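Local coordinates for protein inner kinetochore subunit cnp3 (Schizosaccharomyces pombe, PDB 6O2D) that helps build the inner kinetochore on centromeric DNA, the platform for outer kinetochore assembly and chromosome segregation, and contributes here its cupin domain, at residues E72-P80 and Y123-E131; K85-I93 and Y136-N146. All coordinates share one frame; numbering follows the deposited sequence.

Contact 1: E72-P80 and Y123-E131; sequences EMPAGAEKP and YSIKNIGKE
Asn127 ND2 donates to two backbone carbonyls across the contact, Met73 O at 2.7 Å and Pro74 O at 2.9 Å. Both bonds are weak because they are bent at the hydrogen, and a long, weak third bond reaches Glu131 O. With CG anti to the backbone N (chi1 -164°), the amide is brought to the carbonyls of Met73 and Pro74, at the start of the type II turn from Pro74 to Ala77, while Asn127 OD1 accepts from Gly129 N at 3.0 Å in an Asx turn. Beyond the turn, strands 78-80 and 123-127 run antiparallel: Asn127 N bonds to Ala77 O at 2.9 Å, and Lys79 N to Ile125 O at 2.8 Å. On one face Glu78 and Lys126 lie across each other, touching through CE of the lysine; OE2 of Glu78 stays 4.3 Å from NZ of Lys126, too far for a salt bridge. The other face carries Ile125 and Lys79, which runs extended before bending at its end toward Tyr123 OH, a weak bond. From the end of strand 66-73, Met73 CE reaches Ile125 CG2 at 3.7 Å. Ile125 and Ile98 of the facing sheet thus meet Met73 and join the two cupin sheets, while Leu135 flanks Met73 within its own sheet.

Contact 2: K85-I93 and Y136-N146; sequences KHNIMSFCI and YYTHATDTLEN
Strands 88-93 and 136-140 pair at the middle of one antiparallel sheet of the cupin beta-sandwich, and six backbone hydrogen bonds join Ile88 with Ala140, Ser90 with Thr138 and Cys92 with Tyr136. In the last pair, Cys92 N reaches Tyr136 O at 2.8 Å and Tyr136 N returns to Cys92 O at 2.9 Å. Side chains then divide between two faces. Inside the sandwich, Phe91 CE1 meets Tyr137 CB obliquely at 3.7 Å. In the residues leading into the pairing, Thr141 OG1 donates to His86 O at 2.9 Å from above the carbonyl plane and sits at the edge of the imidazole, 3.8 Å from His86 CD2. The CB-OG1 bond of Thr141 points away from the residue's own N (chi1 179°), which carries the hydroxyl to that carbonyl. In the second shell, Asn146 ND2 donates to Thr141 OG1 and so positions it, while Phe115 of the next strand meets the Phe91 ring and Leu135 touches it too. The other face carries Ser90, Cys92, Tyr136 and Thr138 and helps form the dimer interface: Tyr136 OH is hydrogen-bonded to Ser90 OG of the second subunit, whose Leu94 packs on Cys92. Farther out, Asp142 is the N-cap of the following helix; Asp142 OD1 is bonded to Thr143 OG1 of the second subunit and accepts from Glu145 N at 2.9 Å.

The two contacts illustrate how a cupin uses antiparallel pairing at different depths. Contact 2 is buried near the centre of the folded chain and relies on a regular run of backbone bonds, with one face turned to the interior and the other to the second subunit. Contact 1 lies farther out, about 21 Å away between centres; its strand pairing is shorter, a side-chain amide steadies the turn, and Glu78 and Lys126 are exposed, with no other subunit touching it. Contact 2 lies wholly within one sheet, whereas contact 1 bridges from that sheet to the facing one. Strand 78-83 leads to 88-95 and 122-127 to 133-140. The contacts meet in the interior, where Tyr123 packs on Met89 and Phe91.

Contact 1: E72-P80 and Y123-E131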
# COMPACT_ATOMS: atom_id res chain seq x y z
N GLU B 72 13.95 5.27 -2.32
CA GLU B 72 14.47 6.62 -2.16
C GLU B 72 15.15 7.06 -3.46
O GLU B 72 15.79 6.25 -4.12
CB GLU B 72 15.50 6.76 -1.04
CG GLU B 72 15.99 8.18 -0.89
CD GLU B 72 17.09 8.32 0.07
OE1 GLU B 72 16.97 7.73 1.17
OE2 GLU B 72 18.09 8.98 -0.28
N MSE B 73 15.02 8.34 -3.79
CA MSE B 73 15.67 8.86 -4.99
C MSE B 73 16.52 10.08 -4.66
O MSE B 73 16.02 11.08 -4.15
CB MSE B 73 14.61 9.20 -6.02
CG MSE B 73 14.02 7.94 -6.57
SE MSE B 73 12.84 8.24 -8.05
CE MSE B 73 11.29 8.93 -7.11
N PRO B 74 17.82 9.98 -4.93
CA PRO B 74 18.71 11.12 -4.68
C PRO B 74 18.34 12.32 -5.54
O PRO B 74 17.48 12.26 -6.42
CB PRO B 74 20.10 10.57 -5.04
CG PRO B 74 19.93 9.07 -5.07
CD PRO B 74 18.53 8.81 -5.47
N ALA B 75 19.00 13.43 -5.26
CA ALA B 75 18.77 14.65 -6.01
C ALA B 75 19.17 14.47 -7.46
O ALA B 75 20.23 13.91 -7.76
CB ALA B 75 19.55 15.81 -5.39
N GLY B 76 18.32 14.93 -8.37
CA GLY B 76 18.62 14.78 -9.78
C GLY B 76 18.45 13.38 -10.33
O GLY B 76 19.03 13.07 -11.37
N ALA B 77 17.68 12.53 -9.65
CA ALA B 77 17.49 11.16 -10.12
C ALA B 77 16.40 11.09 -11.18
O ALA B 77 15.41 11.83 -11.14
CB ALA B 77 17.14 10.25 -8.94
N GLU B 78 16.57 10.16 -12.12
CA GLU B 78 15.62 9.97 -13.22
C GLU B 78 15.36 8.47 -13.34
O GLU B 78 16.24 7.72 -13.76
CB GLU B 78 16.17 10.53 -14.54
CG GLU B 78 16.89 11.87 -14.44
CD GLU B 78 17.33 12.43 -15.80
OE1 GLU B 78 17.70 11.63 -16.70
OE2 GLU B 78 17.30 13.67 -15.97
N LYS B 79 14.15 8.05 -12.98
CA LYS B 79 13.73 6.66 -13.18
C LYS B 79 13.12 6.52 -14.56
O LYS B 79 12.09 7.16 -14.83
CB LYS B 79 12.74 6.23 -12.11
CG LYS B 79 12.40 4.74 -12.14
CD LYS B 79 11.41 4.37 -11.03
CE LYS B 79 11.11 2.87 -11.04
NZ LYS B 79 11.02 2.37 -12.45
N PRO B 80 13.70 5.72 -15.45
CA PRO B 80 13.17 5.62 -16.82
C PRO B 80 11.81 4.94 -16.85
O PRO B 80 11.42 4.21 -15.93
CB PRO B 80 14.22 4.77 -17.56
CG PRO B 80 15.41 4.72 -16.65
CD PRO B 80 14.87 4.85 -15.26
N TYR B 123 4.84 4.22 -16.57
CA TYR B 123 5.10 5.26 -15.58
C TYR B 123 6.58 5.59 -15.55
O TYR B 123 7.43 4.75 -15.87
CB TYR B 123 4.62 4.87 -14.18
CG TYR B 123 5.57 3.99 -13.40
CD1 TYR B 123 5.65 2.62 -13.66
CD2 TYR B 123 6.37 4.51 -12.40
CE1 TYR B 123 6.51 1.81 -12.96
CE2 TYR B 123 7.24 3.70 -11.68
CZ TYR B 123 7.30 2.35 -11.96
OH TYR B 123 8.16 1.54 -11.26
N SER B 124 6.88 6.83 -15.15
CA SER B 124 8.24 7.29 -14.91
C SER B 124 8.20 8.30 -13.77
O SER B 124 7.16 8.92 -13.51
CB SER B 124 8.85 7.91 -16.18
OG SER B 124 8.31 9.19 -16.42
N ILE B 125 9.32 8.45 -13.07
CA ILE B 125 9.42 9.38 -11.94
C ILE B 125 10.77 10.08 -11.98
O ILE B 125 11.80 9.46 -12.24
CB ILE B 125 9.23 8.70 -10.57
CG1 ILE B 125 8.27 7.51 -10.64
CG2 ILE B 125 8.70 9.72 -9.56
CD1 ILE B 125 8.16 6.75 -9.33
N LYS B 126 10.76 11.38 -11.68
CA LYS B 126 11.97 12.19 -11.64
C LYS B 126 12.00 13.01 -10.36
O LYS B 126 10.97 13.54 -9.94
CB LYS B 126 12.05 13.12 -12.86
CG LYS B 126 13.21 12.84 -13.79
CD LYS B 126 12.80 13.03 -15.23
CE LYS B 126 13.95 12.79 -16.19
NZ LYS B 126 13.51 12.59 -17.59
N ASN B 127 13.16 13.07 -9.70
CA ASN B 127 13.33 13.94 -8.54
C ASN B 127 13.60 15.38 -9.01
O ASN B 127 14.65 15.66 -9.61
CB ASN B 127 14.47 13.43 -7.66
CG ASN B 127 14.46 14.04 -6.26
OD1 ASN B 127 13.94 15.14 -6.05
ND2 ASN B 127 15.03 13.33 -5.30
N ILE B 128 12.68 16.29 -8.68
CA ILE B 128 12.77 17.68 -9.09
C ILE B 128 13.13 18.58 -7.91
O ILE B 128 13.06 19.80 -8.00
CB ILE B 128 11.47 18.16 -9.76
CG1 ILE B 128 10.33 18.20 -8.74
CG2 ILE B 128 11.13 17.25 -10.93
CD1 ILE B 128 9.05 18.81 -9.25
N GLY B 129 13.57 17.98 -6.80
CA GLY B 129 13.96 18.74 -5.63
C GLY B 129 15.39 18.36 -5.28
O GLY B 129 15.98 17.48 -5.90
N LYS B 130 15.94 19.07 -4.28
CA LYS B 130 17.31 18.79 -3.87
C LYS B 130 17.40 18.03 -2.56
O LYS B 130 18.51 17.66 -2.16
CB LYS B 130 18.16 20.06 -3.83
CG LYS B 130 18.26 20.61 -5.27
CD LYS B 130 19.30 19.88 -6.11
CE LYS B 130 18.83 19.80 -7.58
NZ LYS B 130 18.16 20.97 -8.20
N GLU B 131 16.28 17.77 -1.89
CA GLU B 131 16.25 16.73 -0.88
C GLU B 131 15.96 15.41 -1.58
O GLU B 131 15.25 15.38 -2.59
CB GLU B 131 15.18 17.02 0.17
CG GLU B 131 13.87 17.50 -0.41
CD GLU B 131 12.82 17.82 0.63
OE1 GLU B 131 12.98 17.37 1.79
OE2 GLU B 131 11.85 18.53 0.30

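Contact 2: K85-I93 and Y136-N146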
# COMPACT_ATOMS: atom_id res chain seq x y z
N LYS B 85 2.60 -3.74 -16.36
CA LYS B 85 2.25 -5.12 -16.75
C LYS B 85 1.06 -5.58 -15.90
O LYS B 85 0.07 -4.85 -15.79
CB LYS B 85 3.50 -5.99 -16.66
CG LYS B 85 4.51 -5.78 -17.79
CD LYS B 85 5.70 -6.73 -17.66
CE LYS B 85 6.51 -6.46 -16.40
NZ LYS B 85 7.80 -7.21 -16.37
N HIS B 86 1.13 -6.74 -15.26
CA HIS B 86 -0.00 -7.33 -14.57
C HIS B 86 -0.13 -6.87 -13.12
O HIS B 86 -0.96 -7.41 -12.39
CB HIS B 86 0.13 -8.85 -14.60
CG HIS B 86 1.46 -9.34 -14.11
ND1 HIS B 86 2.59 -9.31 -14.90
CD2 HIS B 86 1.84 -9.82 -12.91
CE1 HIS B 86 3.61 -9.77 -14.21
NE2 HIS B 86 3.19 -10.09 -13.00
N ASN B 87 0.68 -5.90 -12.70
CA ASN B 87 0.62 -5.38 -11.34
C ASN B 87 0.03 -3.98 -11.34
O ASN B 87 0.28 -3.19 -12.26
CB ASN B 87 2.01 -5.32 -10.70
CG ASN B 87 2.67 -6.66 -10.62
OD1 ASN B 87 2.20 -7.55 -9.92
ND2 ASN B 87 3.77 -6.81 -11.34
N ILE B 88 -0.78 -3.69 -10.33
CA ILE B 88 -1.16 -2.32 -10.02
C ILE B 88 -0.14 -1.77 -9.03
O ILE B 88 0.13 -2.40 -8.00
CB ILE B 88 -2.60 -2.24 -9.47
CG1 ILE B 88 -2.90 -0.83 -8.96
CG2 ILE B 88 -2.82 -3.26 -8.37
CD1 ILE B 88 -4.37 -0.45 -9.00
N MSE B 89 0.47 -0.64 -9.37
CA MSE B 89 1.44 0.01 -8.50
C MSE B 89 0.76 1.05 -7.64
O MSE B 89 -0.18 1.70 -8.09
CB MSE B 89 2.55 0.70 -9.31
CG MSE B 89 2.97 0.00 -10.58
SE MSE B 89 4.36 -1.30 -10.24
CE MSE B 89 5.77 -0.15 -9.55
N SER B 90 1.25 1.19 -6.41
CA SER B 90 0.87 2.28 -5.52
C SER B 90 2.13 2.94 -4.99
O SER B 90 3.14 2.28 -4.74
CB SER B 90 0.02 1.78 -4.35
OG SER B 90 -0.88 2.77 -3.90
N PHE B 91 2.08 4.27 -4.86
CA PHE B 91 3.19 5.03 -4.31
C PHE B 91 2.63 6.06 -3.34
O PHE B 91 1.66 6.74 -3.67
CB PHE B 91 4.00 5.72 -5.41
CG PHE B 91 4.73 4.76 -6.29
CD1 PHE B 91 5.95 4.23 -5.90
CD2 PHE B 91 4.21 4.39 -7.52
CE1 PHE B 91 6.62 3.34 -6.72
CE2 PHE B 91 4.88 3.51 -8.33
CZ PHE B 91 6.09 2.99 -7.93
N CYS B 92 3.25 6.16 -2.16
CA CYS B 92 2.96 7.24 -1.23
C CYS B 92 4.24 8.01 -0.96
O CYS B 92 5.26 7.42 -0.56
CB CYS B 92 2.36 6.71 0.08
SG CYS B 92 1.95 8.05 1.25
N ILE B 93 4.19 9.32 -1.15
CA ILE B 93 5.38 10.16 -1.12
C ILE B 93 5.53 10.68 0.30
O ILE B 93 4.73 11.49 0.76
CB ILE B 93 5.28 11.32 -2.12
CG1 ILE B 93 4.80 10.77 -3.46
CG2 ILE B 93 6.62 12.05 -2.24
CD1 ILE B 93 4.27 11.80 -4.37
N TYR B 136 6.94 5.06 -0.17
CA TYR B 136 6.38 3.77 0.22
C TYR B 136 5.61 3.20 -0.97
O TYR B 136 4.65 3.83 -1.44
CB TYR B 136 5.46 3.93 1.43
CG TYR B 136 4.71 2.68 1.77
CD1 TYR B 136 5.38 1.56 2.24
CD2 TYR B 136 3.33 2.60 1.62
CE1 TYR B 136 4.71 0.41 2.56
CE2 TYR B 136 2.65 1.44 1.94
CZ TYR B 136 3.35 0.35 2.41
OH TYR B 136 2.69 -0.81 2.72
N TYR B 137 6.01 2.03 -1.45
CA TYR B 137 5.37 1.43 -2.61
C TYR B 137 4.67 0.13 -2.24
O TYR B 137 5.09 -0.59 -1.33
CB TYR B 137 6.36 1.17 -3.76
CG TYR B 137 7.26 -0.05 -3.59
CD1 TYR B 137 6.83 -1.32 -3.95
CD2 TYR B 137 8.56 0.09 -3.09
CE1 TYR B 137 7.65 -2.43 -3.79
CE2 TYR B 137 9.39 -1.02 -2.94
CZ TYR B 137 8.93 -2.27 -3.28
OH TYR B 137 9.76 -3.37 -3.13
N THR B 138 3.60 -0.16 -2.97
CA THR B 138 2.96 -1.47 -2.94
C THR B 138 2.65 -1.85 -4.38
O THR B 138 2.29 -0.99 -5.19
CB THR B 138 1.66 -1.47 -2.10
OG1 THR B 138 0.63 -0.78 -2.80
CG2 THR B 138 1.88 -0.76 -0.75
N HIS B 139 2.80 -3.13 -4.70
CA HIS B 139 2.26 -3.65 -5.94
C HIS B 139 1.47 -4.92 -5.65
O HIS B 139 1.73 -5.63 -4.68
CB HIS B 139 3.34 -3.91 -7.02
CG HIS B 139 4.38 -4.90 -6.63
ND1 HIS B 139 5.64 -4.52 -6.21
CD2 HIS B 139 4.38 -6.25 -6.64
CE1 HIS B 139 6.36 -5.60 -5.95
NE2 HIS B 139 5.62 -6.66 -6.20
N ALA B 140 0.42 -5.11 -6.45
CA ALA B 140 -0.54 -6.19 -6.25
C ALA B 140 -1.00 -6.69 -7.61
O ALA B 140 -0.97 -5.97 -8.61
CB ALA B 140 -1.73 -5.74 -5.39
N THR B 141 -1.46 -7.94 -7.63
CA THR B 141 -1.93 -8.54 -8.87
C THR B 141 -3.07 -9.48 -8.55
O THR B 141 -3.23 -9.95 -7.42
CB THR B 141 -0.80 -9.25 -9.62
OG1 THR B 141 -1.31 -9.85 -10.82
CG2 THR B 141 -0.15 -10.31 -8.73
N ASP B 142 -3.89 -9.75 -9.57
CA ASP B 142 -5.09 -10.58 -9.43
C ASP B 142 -4.72 -12.01 -9.81
O ASP B 142 -4.66 -12.35 -10.99
CB ASP B 142 -6.21 -10.04 -10.30
CG ASP B 142 -7.56 -10.61 -9.93
OD1 ASP B 142 -7.73 -11.85 -9.98
OD2 ASP B 142 -8.46 -9.82 -9.57
N THR B 143 -4.48 -12.85 -8.80
CA THR B 143 -3.94 -14.18 -9.04
C THR B 143 -4.91 -15.05 -9.81
O THR B 143 -4.50 -15.86 -10.65
CB THR B 143 -3.56 -14.83 -7.71
OG1 THR B 143 -4.72 -14.89 -6.87
CG2 THR B 143 -2.48 -14.01 -7.02
N LEU B 144 -6.21 -14.93 -9.52
CA LEU B 144 -7.20 -15.68 -10.29
C LEU B 144 -7.21 -15.23 -11.74
O LEU B 144 -7.16 -16.05 -12.67
CB LEU B 144 -8.59 -15.53 -9.65
CG LEU B 144 -9.78 -16.24 -10.30
CD1 LEU B 144 -9.46 -17.68 -10.66
CD2 LEU B 144 -11.00 -16.19 -9.39
N GLU B 145 -7.23 -13.91 -11.96
CA GLU B 145 -7.26 -13.39 -13.32
C GLU B 145 -6.00 -13.76 -14.08
O GLU B 145 -6.06 -14.13 -15.26
CB GLU B 145 -7.44 -11.87 -13.29
CG GLU B 145 -7.88 -11.25 -14.61
CD GLU B 145 -9.32 -11.58 -14.94
OE1 GLU B 145 -10.03 -12.11 -14.06
OE2 GLU B 145 -9.77 -11.27 -16.06
N ASN B 146 -4.84 -13.68 -13.42
CA ASN B 146 -3.59 -14.08 -14.07
C ASN B 146 -3.64 -15.53 -14.51
O ASN B 146 -3.12 -15.88 -15.57
CB ASN B 146 -2.41 -13.85 -13.13
CG ASN B 146 -2.25 -12.40 -12.74
OD1 ASN B 146 -2.86 -11.51 -13.32
ND2 ASN B 146 -1.42 -12.16 -11.73